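Protein yojF (Bacillus subtilis, PDB 1NJH) is of unknown function but belongs to the DUF1806 family and folds as a small, mostly antiparallel beta protein with one short helix. Local coordinates at residues H58-K63 against V70-E75. Numbering follows the deposited sequence.
Sequences HQAKIK and VGLKTE
The imidazole of His58 lies alongside the aliphatic part of Lys73, the two side chains pointing the same way, with ring atom CE1 3.4 Å from Lys73 CG. They meet at one end of an antiparallel beta hairpin, in which the end of strand 45-63 runs back against strand 68-74; the two local axes are 4.8 Å apart. His58 sits where the chain turns a corner, and its chi1 of 40° tucks CG between its own N and carbonyl carbon, swinging the ring across to the partner strand. One ring face then sits over Lys73 O, which is 3.6 Å above the plane. That same carbonyl also accepts a hydrogen bond from the backbone N of His58. From the ring, NE2 makes a weak, bent bond to Thr74 O, at an N-H...O angle of 128°. Thr74 O also receives a hydrogen bond from Lys73 NZ, which is bonded to Gly77 O as well; Lys73 further makes a cation-pi contact with Trp78.

Further along, Lys61 and Gly71 form a hydrogen-bonded pair, each N reaching the other's O at 3.0 Å. The flanking pairs, Ala60 with Leu72 and Ile62 with Val70, are non-hydrogen-bonded and put their side chains on the opposite face from Lys61. This apolar face packs on helix 9-18: Ala60 and Val70 touch Leu16, and Ile62 touches Val12. From the same helix, Gln13 clips the outer edge of strand 59-63 through Ala60 O and Ile62 N. Leu72 sends CD2 to within 3.6 Å of Ala60 CB. Val70 has CG1 anti to its backbone N (chi1 169°), which leaves CG2 beside that N, and CG2 is the methyl that meets Ile62 CB, 3.9 Å away.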
ATOM      1  N   HIS A  58      13.507  -0.521  10.674  1.00 21.78           N
ATOM      2  CA  HIS A  58      14.303  -0.688  11.895  1.00 27.06           C
ATOM      3  C   HIS A  58      13.517  -0.988  13.169  1.00 26.86           C
ATOM      4  O   HIS A  58      14.087  -1.435  14.169  1.00 30.82           O
ATOM      5  CB  HIS A  58      15.222   0.527  12.099  1.00 29.77           C
ATOM      6  CG  HIS A  58      14.587   1.843  11.764  1.00 36.59           C
ATOM      7  ND1 HIS A  58      13.942   2.623  12.700  1.00 40.72           N
ATOM      8  CD2 HIS A  58      14.509   2.523  10.594  1.00 38.90           C
ATOM      9  CE1 HIS A  58      13.496   3.724  12.123  1.00 38.74           C
ATOM     10  NE2 HIS A  58      13.827   3.688  10.844  1.00 40.31           N
ATOM     11  N   GLN A  59      12.218  -0.727  13.141  1.00 24.41           N
ATOM     12  CA  GLN A  59      11.337  -1.030  14.266  1.00 23.02           C
ATOM     13  C   GLN A  59      10.098  -1.671  13.656  1.00 21.15           C
ATOM     14  O   GLN A  59       9.679  -1.308  12.552  1.00 21.04           O
ATOM     15  CB  GLN A  59      10.967   0.230  15.048  1.00 24.65           C
ATOM     16  CG  GLN A  59      12.069   0.694  15.991  1.00 33.28           C
ATOM     17  CD  GLN A  59      12.359  -0.308  17.102  1.00 38.62           C
ATOM     18  OE1 GLN A  59      13.497  -0.423  17.569  1.00 43.25           O
ATOM     19  NE2 GLN A  59      11.328  -1.026  17.540  1.00 40.89           N
ATOM     20  N   ALA A  60       9.532  -2.644  14.365  1.00 20.48           N
ATOM     21  CA  ALA A  60       8.355  -3.359  13.889  1.00 18.00           C
ATOM     22  C   ALA A  60       7.578  -3.883  15.071  1.00 20.55           C
ATOM     23  O   ALA A  60       8.162  -4.373  16.041  1.00 21.52           O
ATOM     24  CB  ALA A  60       8.784  -4.531  12.983  1.00 21.17           C
ATOM     25  N   LYS A  61       6.257  -3.781  14.999  1.00 16.27           N
ATOM     26  CA  LYS A  61       5.428  -4.267  16.078  1.00 20.97           C
ATOM     27  C   LYS A  61       4.050  -4.712  15.641  1.00 21.79           C
ATOM     28  O   LYS A  61       3.406  -4.057  14.819  1.00 22.48           O
ATOM     29  CB  LYS A  61       5.292  -3.179  17.150  1.00 25.81           C
ATOM     30  CG  LYS A  61       4.481  -3.603  18.370  1.00 34.19           C
ATOM     31  CD  LYS A  61       4.654  -2.606  19.506  1.00 37.01           C
ATOM     32  CE  LYS A  61       3.829  -2.988  20.736  1.00 42.34           C
ATOM     33  NZ  LYS A  61       4.206  -4.315  21.298  1.00 42.20           N
ATOM     34  N   ILE A  62       3.609  -5.851  16.168  1.00 20.53           N
ATOM     35  CA  ILE A  62       2.265  -6.320  15.893  1.00 20.95           C
ATOM     36  C   ILE A  62       1.511  -6.017  17.184  1.00 24.13           C
ATOM     37  O   ILE A  62       2.004  -6.312  18.278  1.00 25.08           O
ATOM     38  CB  ILE A  62       2.210  -7.833  15.557  1.00 22.08           C
ATOM     39  CG1 ILE A  62       0.745  -8.269  15.445  1.00 21.46           C
ATOM     40  CG2 ILE A  62       2.995  -8.638  16.586  1.00 23.28           C
ATOM     41  CD1 ILE A  62       0.565  -9.648  14.819  1.00 24.40           C
ATOM     42  N   LYS A  63       0.348  -5.388  17.047  1.00 23.07           N
ATOM     43  CA  LYS A  63      -0.475  -5.007  18.198  1.00 28.11           C
ATOM     44  C   LYS A  63      -1.911  -5.488  18.083  1.00 29.64           C
ATOM     45  O   LYS A  63      -2.377  -5.882  17.008  1.00 28.28           O
ATOM     46  CB  LYS A  63      -0.492  -3.482  18.364  1.00 30.29           C
ATOM     47  CG  LYS A  63       0.870  -2.841  18.552  1.00 36.51           C
ATOM     48  CD  LYS A  63       0.739  -1.339  18.793  1.00 41.04           C
ATOM     49  CE  LYS A  63       2.103  -0.671  18.880  1.00 45.06           C
ATOM     50  NZ  LYS A  63       2.017   0.771  19.256  1.00 49.21           N
ATOM     51  N   VAL A  70      -0.178  -4.395  12.169  1.00 17.28           N
ATOM     52  CA  VAL A  70       1.267  -4.410  12.110  1.00 16.40           C
ATOM     53  C   VAL A  70       1.765  -3.077  11.581  1.00 14.89           C
ATOM     54  O   VAL A  70       1.231  -2.564  10.613  1.00 16.65           O
ATOM     55  CB  VAL A  70       1.767  -5.554  11.165  1.00 15.71           C
ATOM     56  CG1 VAL A  70       3.247  -5.401  10.909  1.00 19.92           C
ATOM     57  CG2 VAL A  70       1.491  -6.922  11.801  1.00 15.70           C
ATOM     58  N   GLY A  71       2.778  -2.534  12.254  1.00 12.68           N
ATOM     59  CA  GLY A  71       3.407  -1.286  11.861  1.00 15.47           C
ATOM     60  C   GLY A  71       4.900  -1.511  11.701  1.00 16.96           C
ATOM     61  O   GLY A  71       5.563  -2.129  12.553  1.00 16.42           O
ATOM     62  N   LEU A  72       5.445  -1.010  10.598  1.00 15.41           N
ATOM     63  CA  LEU A  72       6.876  -1.142  10.321  1.00 17.72           C
ATOM     64  C   LEU A  72       7.406   0.261  10.101  1.00 17.56           C
ATOM     65  O   LEU A  72       6.860   0.985   9.276  1.00 15.62           O
ATOM     66  CB  LEU A  72       7.088  -1.948   9.025  1.00 15.73           C
ATOM     67  CG  LEU A  72       6.393  -3.303   8.873  1.00 18.21           C
ATOM     68  CD1 LEU A  72       6.730  -3.881   7.490  1.00 18.05           C
ATOM     69  CD2 LEU A  72       6.862  -4.250   9.985  1.00 19.09           C
ATOM     70  N   LYS A  73       8.460   0.655  10.814  1.00 15.53           N
ATOM     71  CA  LYS A  73       9.036   1.983  10.622  1.00 15.97           C
ATOM     72  C   LYS A  73      10.202   1.843   9.657  1.00 18.94           C
ATOM     73  O   LYS A  73      11.225   1.235   9.998  1.00 17.58           O
ATOM     74  CB  LYS A  73       9.551   2.569  11.946  1.00 16.08           C
ATOM     75  CG  LYS A  73      10.078   3.985  11.791  1.00 21.72           C
ATOM     76  CD  LYS A  73       8.948   4.978  11.562  1.00 24.28           C
ATOM     77  CE  LYS A  73       9.467   6.364  11.181  1.00 23.97           C
ATOM     78  NZ  LYS A  73       9.943   6.495   9.763  1.00 23.87           N
ATOM     79  N   THR A  74      10.056   2.408   8.463  1.00 19.20           N
ATOM     80  CA  THR A  74      11.099   2.300   7.452  1.00 24.26           C
ATOM     81  C   THR A  74      12.078   3.454   7.559  1.00 28.20           C
ATOM     82  O   THR A  74      11.943   4.339   8.429  1.00 22.19           O
ATOM     83  CB  THR A  74      10.502   2.288   6.018  1.00 22.90           C
ATOM     84  OG1 THR A  74       9.877   3.551   5.763  1.00 24.01           O
ATOM     85  CG2 THR A  74       9.467   1.175   5.866  1.00 24.48           C
ATOM     86  N   GLU A  75      13.059   3.435   6.661  1.00 31.70           N
ATOM     87  CA  GLU A  75      14.097   4.448   6.596  1.00 34.55           C
ATOM     88  C   GLU A  75      13.516   5.840   6.811  1.00 35.21           C
ATOM     89  O   GLU A  75      13.952   6.566   7.697  1.00 34.78           O
ATOM     90  CB  GLU A  75      14.816   4.358   5.245  1.00 37.23           C
ATOM     91  CG  GLU A  75      15.556   3.034   5.043  1.00 42.55           C
ATOM     92  CD  GLU A  75      16.222   2.913   3.681  1.00 46.68           C
ATOM     93  OE1 GLU A  75      15.502   2.818   2.663  1.00 48.00           O
ATOM     94  OE2 GLU A  75      17.471   2.909   3.630  1.00 47.51           O
TER